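Long-range contacts in quinoline 2-oxidoreductase large subunit (Pseudomonas putida, PDB 1T3Q), which carries the molybdopterin cytosine dinucleotide cofactor of a molybdenum hydroxylase of the xanthine dehydrogenase family that probably oxidises quinoline at its carbon 2: residues G107-F111 with A157-L161; V93-T99 with L161-S167; I100-L104 with P263-L267; L83-V88 with M235-I239. All blocks are in the same frame, centred on the assembly; numbering follows the deposited sequence.

Contact 1: G107-F111 with A157-L161; sequences GVTRF and ANDTL. With SO4 (sulfate ion), chain M.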
loop_
_atom_site.group_PDB
_atom_site.type_symbol
_atom_site.label_atom_id
_atom_site.label_comp_id
_atom_site.label_asym_id
_atom_site.label_seq_id
_atom_site.Cartn_x
_atom_site.Cartn_y
_atom_site.Cartn_z
ATOM N N GLY B 107 20.505 -11.038 -30.784
ATOM C CA GLY B 107 21.340 -11.338 -31.933
ATOM C C GLY B 107 22.779 -10.889 -31.763
ATOM O O GLY B 107 23.688 -11.460 -32.363
ATOM N N VAL B 108 22.995 -9.866 -30.941
ATOM C CA VAL B 108 24.342 -9.359 -30.705
ATOM C C VAL B 108 24.416 -8.667 -29.346
ATOM O O VAL B 108 23.446 -8.051 -28.908
ATOM C CB VAL B 108 24.751 -8.347 -31.806
ATOM C CG1 VAL B 108 23.786 -7.177 -31.822
ATOM C CG2 VAL B 108 26.171 -7.861 -31.580
ATOM N N THR B 109 25.555 -8.795 -28.672
ATOM C CA THR B 109 25.747 -8.138 -27.381
ATOM C C THR B 109 26.822 -7.084 -27.601
ATOM O O THR B 109 27.748 -7.297 -28.384
ATOM C CB THR B 109 26.185 -9.133 -26.272
ATOM O OG1 THR B 109 27.447 -9.727 -26.604
ATOM C CG2 THR B 109 25.145 -10.230 -26.119
ATOM N N ARG B 110 26.710 -5.950 -26.917
ATOM C CA ARG B 110 27.670 -4.877 -27.121
ATOM C C ARG B 110 28.521 -4.456 -25.928
ATOM O O ARG B 110 29.171 -3.416 -25.964
ATOM C CB ARG B 110 26.948 -3.677 -27.716
ATOM C CG ARG B 110 26.165 -4.034 -28.985
ATOM C CD ARG B 110 25.690 -2.792 -29.704
ATOM N NE ARG B 110 25.014 -3.086 -30.963
ATOM C CZ ARG B 110 23.712 -3.332 -31.087
ATOM N NH1 ARG B 110 23.198 -3.581 -32.285
ATOM N NH2 ARG B 110 22.922 -3.320 -30.022
ATOM N N PHE B 111 28.513 -5.263 -24.875
ATOM C CA PHE B 111 29.350 -5.005 -23.710
ATOM C C PHE B 111 29.191 -6.108 -22.676
ATOM O O PHE B 111 28.122 -6.702 -22.545
ATOM C CB PHE B 111 29.074 -3.609 -23.110
ATOM C CG PHE B 111 27.767 -3.482 -22.373
ATOM C CD1 PHE B 111 27.678 -3.815 -21.020
ATOM C CD2 PHE B 111 26.637 -2.988 -23.011
ATOM C CE1 PHE B 111 26.488 -3.654 -20.319
ATOM C CE2 PHE B 111 25.432 -2.824 -22.316
ATOM C CZ PHE B 111 25.357 -3.156 -20.969
ATOM N N ALA B 157 31.835 -0.099 -32.333
ATOM C CA ALA B 157 31.203 -0.542 -31.090
ATOM C C ALA B 157 29.729 -0.893 -31.228
ATOM O O ALA B 157 29.291 -1.956 -30.784
ATOM C CB ALA B 157 31.373 0.531 -30.009
ATOM N N ASN B 158 28.969 0.003 -31.845
ATOM C CA ASN B 158 27.533 -0.183 -32.022
ATOM C C ASN B 158 27.214 -0.159 -33.516
ATOM O O ASN B 158 27.249 0.895 -34.147
ATOM C CB ASN B 158 26.802 0.936 -31.274
ATOM C CG ASN B 158 25.301 0.751 -31.246
ATOM O OD1 ASN B 158 24.639 1.103 -30.262
ATOM N ND2 ASN B 158 24.748 0.220 -32.324
ATOM N N ASP B 159 26.898 -1.326 -34.071
ATOM C CA ASP B 159 26.616 -1.442 -35.499
ATOM C C ASP B 159 25.404 -0.694 -36.039
ATOM O O ASP B 159 25.216 -0.625 -37.256
ATOM C CB ASP B 159 26.524 -2.920 -35.917
ATOM C CG ASP B 159 25.451 -3.687 -35.165
ATOM O OD1 ASP B 159 24.403 -3.100 -34.830
ATOM O OD2 ASP B 159 25.650 -4.895 -34.928
ATOM N N THR B 160 24.577 -0.135 -35.162
ATOM C CA THR B 160 23.416 0.615 -35.630
ATOM C C THR B 160 23.826 2.063 -35.880
ATOM O O THR B 160 23.029 2.870 -36.356
ATOM C CB THR B 160 22.269 0.623 -34.594
ATOM O OG1 THR B 160 22.675 1.369 -33.437
ATOM C CG2 THR B 160 21.905 -0.798 -34.181
ATOM N N LEU B 161 25.074 2.388 -35.559
ATOM C CA LEU B 161 25.576 3.746 -35.733
ATOM C C LEU B 161 26.526 3.881 -36.915
ATOM O O LEU B 161 27.037 2.891 -37.439
ATOM C CB LEU B 161 26.310 4.210 -34.471
ATOM C CG LEU B 161 25.579 4.141 -33.130
ATOM C CD1 LEU B 161 26.479 4.695 -32.039
ATOM C CD2 LEU B 161 24.285 4.925 -33.202
HETATM S S SO4 M . 19.574 -4.302 -31.936
HETATM O O1 SO4 M . 20.475 -4.191 -33.099
HETATM O O2 SO4 M . 19.349 -5.726 -31.619
HETATM O O3 SO4 M . 20.183 -3.625 -30.772
HETATM O O4 SO4 M . 18.281 -3.670 -32.252
HETATM O O HOH W 1 27.375 -3.569 -32.469
#

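Contact 2: V93-T99 with L161-S167; sequences VEGFQTT and LAGNVVS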
loop_
_atom_site.group_PDB
_atom_site.type_symbol
_atom_site.label_atom_id
_atom_site.label_comp_id
_atom_site.label_asym_id
_atom_site.label_seq_id
_atom_site.Cartn_x
_atom_site.Cartn_y
_atom_site.Cartn_z
ATOM N N VAL B 93 20.981 18.124 -30.691
ATOM C CA VAL B 93 22.329 18.616 -30.932
ATOM C C VAL B 93 22.769 18.201 -32.330
ATOM O O VAL B 93 22.665 17.036 -32.694
ATOM C CB VAL B 93 23.313 18.033 -29.890
ATOM C CG1 VAL B 93 24.741 18.394 -30.250
ATOM C CG2 VAL B 93 22.963 18.560 -28.493
ATOM N N GLU B 94 23.261 19.160 -33.107
ATOM C CA GLU B 94 23.697 18.880 -34.472
ATOM C C GLU B 94 24.738 17.765 -34.558
ATOM O O GLU B 94 25.789 17.827 -33.918
ATOM C CB GLU B 94 24.259 20.149 -35.119
ATOM C CG GLU B 94 24.625 19.970 -36.589
ATOM C CD GLU B 94 25.343 21.173 -37.172
ATOM O OE1 GLU B 94 25.630 21.160 -38.391
ATOM O OE2 GLU B 94 25.626 22.130 -36.418
ATOM N N GLY B 95 24.438 16.746 -35.359
ATOM C CA GLY B 95 25.362 15.639 -35.533
ATOM C C GLY B 95 25.274 14.546 -34.480
ATOM O O GLY B 95 25.980 13.543 -34.566
ATOM N N PHE B 96 24.408 14.724 -33.491
ATOM C CA PHE B 96 24.270 13.726 -32.433
ATOM C C PHE B 96 23.686 12.433 -32.984
ATOM O O PHE B 96 22.706 12.458 -33.724
ATOM C CB PHE B 96 23.353 14.242 -31.319
ATOM C CG PHE B 96 23.267 13.317 -30.135
ATOM C CD1 PHE B 96 24.256 13.331 -29.153
ATOM C CD2 PHE B 96 22.215 12.414 -30.018
ATOM C CE1 PHE B 96 24.198 12.449 -28.066
ATOM C CE2 PHE B 96 22.148 11.529 -28.935
ATOM C CZ PHE B 96 23.143 11.551 -27.959
ATOM N N GLN B 97 24.281 11.305 -32.610
ATOM C CA GLN B 97 23.793 10.010 -33.063
ATOM C C GLN B 97 22.885 9.351 -32.031
ATOM O O GLN B 97 23.322 8.973 -30.945
ATOM C CB GLN B 97 24.959 9.073 -33.382
ATOM C CG GLN B 97 25.745 9.444 -34.632
ATOM C CD GLN B 97 26.544 8.274 -35.161
ATOM O OE1 GLN B 97 27.731 8.122 -34.859
ATOM N NE2 GLN B 97 25.889 7.423 -35.939
ATOM N N THR B 98 21.613 9.217 -32.386
ATOM C CA THR B 98 20.631 8.594 -31.514
ATOM C C THR B 98 20.961 7.120 -31.341
ATOM O O THR B 98 21.506 6.493 -32.242
ATOM C CB THR B 98 19.214 8.683 -32.121
ATOM O OG1 THR B 98 18.791 10.048 -32.154
ATOM C CG2 THR B 98 18.227 7.862 -31.311
ATOM N N THR B 99 20.652 6.572 -30.173
ATOM C CA THR B 99 20.871 5.153 -29.949
ATOM C C THR B 99 19.581 4.595 -29.385
ATOM O O THR B 99 18.802 5.311 -28.757
ATOM C CB THR B 99 22.020 4.856 -28.948
ATOM O OG1 THR B 99 21.748 5.488 -27.692
ATOM C CG2 THR B 99 23.357 5.340 -29.500
ATOM N N LEU B 161 25.074 2.388 -35.559
ATOM C CA LEU B 161 25.576 3.746 -35.733
ATOM C C LEU B 161 26.526 3.881 -36.915
ATOM O O LEU B 161 27.037 2.891 -37.439
ATOM C CB LEU B 161 26.310 4.210 -34.471
ATOM C CG LEU B 161 25.579 4.141 -33.130
ATOM C CD1 LEU B 161 26.479 4.695 -32.039
ATOM C CD2 LEU B 161 24.285 4.925 -33.202
ATOM N N ALA B 162 26.759 5.123 -37.323
ATOM C CA ALA B 162 27.673 5.413 -38.415
ATOM C C ALA B 162 28.976 5.866 -37.762
ATOM O O ALA B 162 29.147 7.044 -37.436
ATOM C CB ALA B 162 27.107 6.514 -39.292
ATOM N N GLY B 163 29.885 4.925 -37.551
ATOM C CA GLY B 163 31.149 5.264 -36.924
ATOM C C GLY B 163 30.990 5.277 -35.416
ATOM O O GLY B 163 29.882 5.123 -34.906
ATOM N N ASN B 164 32.088 5.474 -34.697
ATOM C CA ASN B 164 32.035 5.477 -33.239
ATOM C C ASN B 164 31.848 6.845 -32.598
ATOM O O ASN B 164 31.683 6.937 -31.382
ATOM C CB ASN B 164 33.291 4.817 -32.671
ATOM C CG ASN B 164 33.420 3.367 -33.082
ATOM O OD1 ASN B 164 32.458 2.601 -33.002
ATOM N ND2 ASN B 164 34.613 2.977 -33.517
ATOM N N VAL B 165 31.878 7.909 -33.395
ATOM C CA VAL B 165 31.698 9.238 -32.831
ATOM C C VAL B 165 30.215 9.543 -32.646
ATOM O O VAL B 165 29.506 9.871 -33.600
ATOM C CB VAL B 165 32.348 10.323 -33.713
ATOM C CG1 VAL B 165 32.148 11.700 -33.074
ATOM C CG2 VAL B 165 33.841 10.028 -33.873
ATOM N N VAL B 166 29.747 9.419 -31.409
ATOM C CA VAL B 166 28.351 9.677 -31.082
ATOM C C VAL B 166 28.030 11.166 -31.174
ATOM O O VAL B 166 26.947 11.551 -31.615
ATOM C CB VAL B 166 28.017 9.162 -29.660
ATOM C CG1 VAL B 166 26.637 9.639 -29.233
ATOM C CG2 VAL B 166 28.079 7.640 -29.646
ATOM N N SER B 167 28.969 12.003 -30.754
ATOM C CA SER B 167 28.756 13.445 -30.814
ATOM C C SER B 167 30.066 14.198 -30.832
ATOM O O SER B 167 31.038 13.807 -30.182
ATOM C CB SER B 167 27.906 13.921 -29.634
ATOM O OG SER B 167 27.675 15.322 -29.711
HETATM O O HOH W 2 27.169 15.950 -32.453
#

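Contact 3: I100-L104 with P263-L267; sequences IQPLL and PEELL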
loop_
_atom_site.group_PDB
_atom_site.type_symbol
_atom_site.label_atom_id
_atom_site.label_comp_id
_atom_site.label_asym_id
_atom_site.label_seq_id
_atom_site.Cartn_x
_atom_site.Cartn_y
_atom_site.Cartn_z
ATOM N N ILE B 100 19.339 3.321 -29.654
ATOM C CA ILE B 100 18.168 2.640 -29.140
ATOM C C ILE B 100 18.766 1.435 -28.434
ATOM O O ILE B 100 19.312 0.546 -29.081
ATOM C CB ILE B 100 17.235 2.166 -30.277
ATOM C CG1 ILE B 100 16.755 3.372 -31.087
ATOM C CG2 ILE B 100 16.052 1.409 -29.693
ATOM C CD1 ILE B 100 15.748 3.029 -32.182
ATOM N N GLN B 101 18.716 1.426 -27.109
ATOM C CA GLN B 101 19.280 0.306 -26.376
ATOM C C GLN B 101 18.221 -0.748 -26.141
ATOM O O GLN B 101 17.204 -0.490 -25.494
ATOM C CB GLN B 101 19.858 0.760 -25.031
ATOM C CG GLN B 101 20.361 -0.401 -24.182
ATOM C CD GLN B 101 20.980 0.040 -22.866
ATOM O OE1 GLN B 101 20.974 1.225 -22.524
ATOM N NE2 GLN B 101 21.513 -0.919 -22.118
ATOM N N PRO B 102 18.439 -1.959 -26.671
ATOM C CA PRO B 102 17.443 -3.004 -26.463
ATOM C C PRO B 102 17.467 -3.418 -24.992
ATOM O O PRO B 102 18.524 -3.398 -24.354
ATOM C CB PRO B 102 17.912 -4.108 -27.401
ATOM C CG PRO B 102 19.409 -3.992 -27.319
ATOM C CD PRO B 102 19.627 -2.480 -27.375
ATOM N N LEU B 103 16.307 -3.764 -24.447
ATOM C CA LEU B 103 16.237 -4.171 -23.048
ATOM C C LEU B 103 17.106 -5.412 -22.854
ATOM O O LEU B 103 17.813 -5.543 -21.850
ATOM C CB LEU B 103 14.784 -4.436 -22.647
ATOM C CG LEU B 103 13.836 -3.261 -22.935
ATOM C CD1 LEU B 103 12.472 -3.538 -22.325
ATOM C CD2 LEU B 103 14.414 -1.958 -22.371
ATOM N N LEU B 104 17.053 -6.314 -23.831
ATOM C CA LEU B 104 17.858 -7.528 -23.819
ATOM C C LEU B 104 18.569 -7.600 -25.157
ATOM O O LEU B 104 17.973 -7.297 -26.188
ATOM C CB LEU B 104 16.985 -8.773 -23.661
ATOM C CG LEU B 104 16.964 -9.460 -22.297
ATOM C CD1 LEU B 104 16.362 -8.522 -21.267
ATOM C CD2 LEU B 104 16.150 -10.742 -22.395
ATOM N N PRO B 263 16.962 -0.561 -18.118
ATOM C CA PRO B 263 16.233 -1.573 -18.883
ATOM C C PRO B 263 15.370 -2.409 -17.932
ATOM O O PRO B 263 14.224 -2.730 -18.235
ATOM C CB PRO B 263 17.355 -2.389 -19.517
ATOM C CG PRO B 263 18.383 -1.347 -19.804
ATOM C CD PRO B 263 18.374 -0.491 -18.537
ATOM N N GLU B 264 15.922 -2.739 -16.765
ATOM C CA GLU B 264 15.194 -3.552 -15.795
ATOM C C GLU B 264 13.876 -2.944 -15.322
ATOM O O GLU B 264 12.943 -3.677 -15.006
ATOM C CB GLU B 264 16.085 -3.879 -14.591
ATOM C CG GLU B 264 17.262 -4.783 -14.928
ATOM C CD GLU B 264 18.529 -4.025 -15.276
ATOM O OE1 GLU B 264 18.440 -2.939 -15.890
ATOM O OE2 GLU B 264 19.624 -4.526 -14.944
ATOM N N GLU B 265 13.786 -1.615 -15.267
ATOM C CA GLU B 265 12.538 -0.981 -14.838
ATOM C C GLU B 265 11.442 -1.301 -15.844
ATOM O O GLU B 265 10.295 -1.565 -15.477
ATOM C CB GLU B 265 12.706 0.542 -14.712
ATOM C CG GLU B 265 13.619 0.951 -13.568
ATOM C CD GLU B 265 13.865 2.451 -13.505
ATOM O OE1 GLU B 265 13.544 3.064 -12.463
ATOM O OE2 GLU B 265 14.388 3.014 -14.490
ATOM N N LEU B 266 11.797 -1.288 -17.123
ATOM C CA LEU B 266 10.818 -1.595 -18.145
ATOM C C LEU B 266 10.527 -3.085 -18.099
ATOM O O LEU B 266 9.372 -3.497 -18.172
ATOM C CB LEU B 266 11.344 -1.207 -19.532
ATOM C CG LEU B 266 11.654 0.278 -19.737
ATOM C CD1 LEU B 266 12.101 0.510 -21.176
ATOM C CD2 LEU B 266 10.426 1.106 -19.427
ATOM N N LEU B 267 11.577 -3.885 -17.948
ATOM C CA LEU B 267 11.418 -5.330 -17.918
ATOM C C LEU B 267 10.472 -5.829 -16.843
ATOM O O LEU B 267 9.616 -6.664 -17.125
ATOM C CB LEU B 267 12.778 -6.017 -17.791
ATOM C CG LEU B 267 13.650 -5.961 -19.051
ATOM C CD1 LEU B 267 15.054 -6.432 -18.729
ATOM C CD2 LEU B 267 13.024 -6.830 -20.159
#

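Contact 4: L83-V88 with M235-I239; sequences LSQGIV and MFCAI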
loop_
_atom_site.group_PDB
_atom_site.type_symbol
_atom_site.label_atom_id
_atom_site.label_comp_id
_atom_site.label_asym_id
_atom_site.label_seq_id
_atom_site.Cartn_x
_atom_site.Cartn_y
_atom_site.Cartn_z
ATOM N N LEU B 83 7.739 -6.804 -27.488
ATOM C CA LEU B 83 7.013 -5.926 -26.579
ATOM C C LEU B 83 7.557 -4.505 -26.543
ATOM O O LEU B 83 6.818 -3.558 -26.286
ATOM C CB LEU B 83 7.037 -6.531 -25.171
ATOM C CG LEU B 83 6.487 -7.961 -25.102
ATOM C CD1 LEU B 83 6.719 -8.543 -23.713
ATOM C CD2 LEU B 83 4.999 -7.952 -25.443
ATOM N N SER B 84 8.851 -4.358 -26.798
ATOM C CA SER B 84 9.480 -3.046 -26.787
ATOM C C SER B 84 10.810 -3.069 -27.522
ATOM O O SER B 84 11.600 -3.999 -27.362
ATOM C CB SER B 84 9.702 -2.583 -25.344
ATOM O OG SER B 84 10.484 -1.406 -25.304
ATOM N N GLN B 85 11.059 -2.035 -28.324
ATOM C CA GLN B 85 12.304 -1.954 -29.072
ATOM C C GLN B 85 13.421 -1.463 -28.151
ATOM O O GLN B 85 14.602 -1.548 -28.487
ATOM C CB GLN B 85 12.151 -1.015 -30.276
ATOM C CG GLN B 85 12.277 0.462 -29.941
ATOM C CD GLN B 85 12.180 1.354 -31.171
ATOM O OE1 GLN B 85 12.680 1.009 -32.248
ATOM N NE2 GLN B 85 11.552 2.515 -31.011
ATOM N N GLY B 86 13.044 -0.943 -26.986
ATOM C CA GLY B 86 14.048 -0.482 -26.045
ATOM C C GLY B 86 14.064 1.003 -25.726
ATOM O O GLY B 86 13.128 1.740 -26.031
ATOM N N ILE B 87 15.162 1.439 -25.121
ATOM C CA ILE B 87 15.329 2.824 -24.709
ATOM C C ILE B 87 15.901 3.706 -25.809
ATOM O O ILE B 87 17.062 3.564 -26.179
ATOM C CB ILE B 87 16.258 2.908 -23.479
ATOM C CG1 ILE B 87 15.703 2.024 -22.356
ATOM C CG2 ILE B 87 16.385 4.351 -23.019
ATOM C CD1 ILE B 87 16.602 1.940 -21.136
ATOM N N VAL B 88 15.073 4.613 -26.321
ATOM C CA VAL B 88 15.486 5.544 -27.367
ATOM C C VAL B 88 16.072 6.782 -26.696
ATOM O O VAL B 88 15.393 7.453 -25.921
ATOM C CB VAL B 88 14.286 5.971 -28.236
ATOM C CG1 VAL B 88 14.750 6.884 -29.369
ATOM C CG2 VAL B 88 13.594 4.740 -28.794
ATOM N N MET B 235 5.643 5.249 -22.905
ATOM C CA MET B 235 6.091 5.342 -24.288
ATOM C C MET B 235 6.823 4.114 -24.827
ATOM O O MET B 235 6.506 3.627 -25.911
ATOM C CB MET B 235 6.974 6.578 -24.466
ATOM C CG MET B 235 6.285 7.874 -24.065
ATOM S SD MET B 235 6.905 9.303 -24.972
ATOM C CE MET B 235 8.048 9.985 -23.842
ATOM N N PHE B 236 7.791 3.608 -24.072
ATOM C CA PHE B 236 8.567 2.462 -24.519
ATOM C C PHE B 236 7.871 1.104 -24.398
ATOM O O PHE B 236 8.297 0.137 -25.023
ATOM C CB PHE B 236 9.914 2.444 -23.790
ATOM C CG PHE B 236 10.764 3.665 -24.056
ATOM C CD1 PHE B 236 11.681 4.109 -23.112
ATOM C CD2 PHE B 236 10.642 4.371 -25.251
ATOM C CE1 PHE B 236 12.465 5.243 -23.350
ATOM C CE2 PHE B 236 11.421 5.502 -25.498
ATOM C CZ PHE B 236 12.335 5.938 -24.542
ATOM N N CYS B 237 6.805 1.028 -23.606
ATOM C CA CYS B 237 6.065 -0.224 -23.450
ATOM C C CYS B 237 4.673 -0.093 -24.054
ATOM O O CYS B 237 3.892 -1.043 -24.043
ATOM C CB CYS B 237 5.934 -0.605 -21.974
ATOM S SG CYS B 237 7.504 -0.936 -21.149
ATOM N N ALA B 238 4.368 1.092 -24.573
ATOM C CA ALA B 238 3.065 1.352 -25.176
ATOM C C ALA B 238 1.928 1.026 -24.207
ATOM O O ALA B 238 1.014 0.265 -24.529
ATOM C CB ALA B 238 2.910 0.543 -26.464
ATOM N N ILE B 239 2.007 1.598 -23.010
ATOM C CA ILE B 239 0.986 1.413 -21.988
ATOM C C ILE B 239 0.425 2.807 -21.718
ATOM O O ILE B 239 1.185 3.756 -21.541
ATOM C CB ILE B 239 1.598 0.827 -20.690
ATOM C CG1 ILE B 239 2.129 -0.585 -20.966
ATOM C CG2 ILE B 239 0.555 0.804 -19.574
ATOM C CD1 ILE B 239 2.772 -1.266 -19.763
HETATM O O HOH W 3 4.517 -3.628 -24.846
HETATM O O HOH W 4 5.974 -0.953 -26.987
HETATM O O HOH W 5 9.014 0.035 -28.377
#

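Contact 1: G107-F111 with A157-L161
Arg110 reaches from just beyond the short strand 108-109 to the type I turn Asn158-Leu161, and its guanidinium group takes part in both the packed interior of the contact and its outer rim. The interior is a sandwich. The side-chain amide of Asn158 lies over one face of the guanidinium, the two planes only 16° apart, with Asn158 CG 3.9 Å from Arg110 NE. Over the opposite face comes Val108 CG1, toward the rim of the group. Because the arginine chain is fully extended from CG to NE, the head group arrives beside the turn, where a water accepts from Arg110 NE (2.8 Å) and from Asp159 N and donates to Ala157 O. The outer side, formed by the exposed Asp159 and Thr160, is looser. Here Arg110 NH1 makes a salt bridge to Asp159 OD1 at 2.9 Å, in the guanidinium plane but 34° out of that of the carboxylate, which stands almost perpendicular to it. A sulfate ion, probably from the crystallisation liquor, accepts from NH1 and NH2, and Tyr326 OH also bonds to NH2. A leucine in place of Arg110 would probably leave Asp159 without its counter-charge and take from the bridging water one of the two N-H groups it accepts from. With Asp159 and sulfate sharing NH1, and Tyr326 and sulfate sharing NH2, the charge is met around the guanidinium edge, probably fixing its rotation.

Contact 2: V93-T99 with L161-S167
Gln97 slants across Leu161, the end of the glutamine coming beside the start of the leucine side chain with Gln97 CD 4.1 Å from Leu161 CB. Beyond CG the glutamine chain is extended, which carries its amide into the bend formed by 161-165, between the backbones of Ala162 and Val165; Gln97 CD lies 3.7 Å from Val165 O. An alanine here would probably open a gap between Ala162 and Val165 and leave their backbone polar groups without the amide that now lies between them. Behind the side chain, the backbone joins the segments directly: Gln97 N donates to Val166 O at 2.9 Å, in the carbonyl plane. The accepting residue belongs to a classic beta bulge at the start of strand 165-170, in which Val166 and Ser167 both face Ala359 of strand 352-360, and the loop 93-99 lies against this irregular edge. Phe96, the last residue of a type II turn that begins at Val93, lies side by side with Val166, both side chains pointing the same way. With CG anti to the backbone N (chi1 -175°), the Phe96 ring brings CE1 to 3.9 Å from Val166 CG1 and CD1 to 3.7 Å from Ser167 CB. A water links Ser167 OG to Glu94 O in the same turn. At the other end the CD2 branch of Leu161 lies against Thr98 O at 3.3 Å and Thr99 CG2 at 3.8 Å.

Contact 3: I100-L104 with P263-L267
Pro263 O is held by the first turn of helix 263-275, accepting from Leu267 N at 2.9 Å and more weakly from Leu266 N. This turn sets Pro263, Leu266 and Leu267 on one face of the helix, and Leu103 packs against all three through apolar contacts, with no hydrogen bond between the segments. The CD2 methyl of Leu103 meets Leu266 CD1 at 3.6 Å, the two side chains crossing at about a right angle, and rests 4.1 Å from Pro263 CB. Leu103 and Leu267 instead lie alongside, running in opposing senses, with Leu103 CB 3.9 Å from Leu267 CD2. The tightest touch is methyl to methyl, Leu104 CD1 to Leu267 CD1 at 3.5 Å; Leu104 makes it from an unusual first torsion (chi1 -104°), far from a staggered position. At the other end the extended Gln101 touches the proline with its amide nitrogen alone, Gln101 NE2 lying 3.9 Å from Pro263 CG. The contact thus seats the chain leaving strand 99-101 on the N-terminal turn of helix 263-275. Val80 of helix 77-81 touches Leu103, Leu104 and Leu267, strand 115-121 packs on Leu104, and helix 226-237 covers Leu266.

Contact 4: L83-V88 with M235-I239
Phe236, near the C-terminal end of helix 226-237, lays its ring along the backbone of Gly86, Ile87 and Val88. Its CG is anti to its own carbonyl carbon (chi1 -61°), which sends the ring toward these residues. At the root, Phe236 CB is 4.0 Å from Gly86 O. That same oxygen of Gly86 stands over one face of the ring, 3.6 Å from Phe236 CG. Farther out, Phe236 CE1 comes to 4.0 Å from the CG2 branch of Ile87, whose CA sits over the same face in a CH-pi contact, 4.3 Å from the ring centroid and 22° off the normal. Phe236 CE2 meets Val88 CB, while the tip, Phe236 CZ, approaches Val88 N to 3.5 Å. The backbone of Phe236 is gripped too. Ser84 OG donates to Phe236 O at 2.7 Å, tilted 32° from the carbonyl plane, and a water shared with Leu83 O also donates to that carbonyl. A second water bonded to Gln85 N reaches it weakly. Ser84 OG in turn accepts from Gly86 N at 3.1 Å, closing an ST turn at a glycine whose backbone angles would not suit a side chain. The motif is thus an ST turn whose serine hydroxyl also donates to a carbonyl near the C-terminal end of helix 226-237, and which leads directly into strand 87-89.

Overall arrangement
Followed from the N terminus, the chain opens contact 4 at 83-88, contact 2 at 93-99, contact 3 at 100-104 and contact 1 at 107-111. Contact 1 closes first, at 157-161, nested within all the others; contact 2 closes next through 161-167, sharing Leu161 with it. Contact 4 then closes at 235-239, enclosing contact 2, and contact 3 last, at 263-267, crossing both. Strands 87-89 and 99-101 pair, joining contacts 3 and 4, whose centres are 8 Å apart. Together they tie the hammerhead region to the cofactor-binding region: helices 226-237 and 263-275 through contacts 4 and 3, and the chain leading into strand 165-170 through contacts 1 and 2.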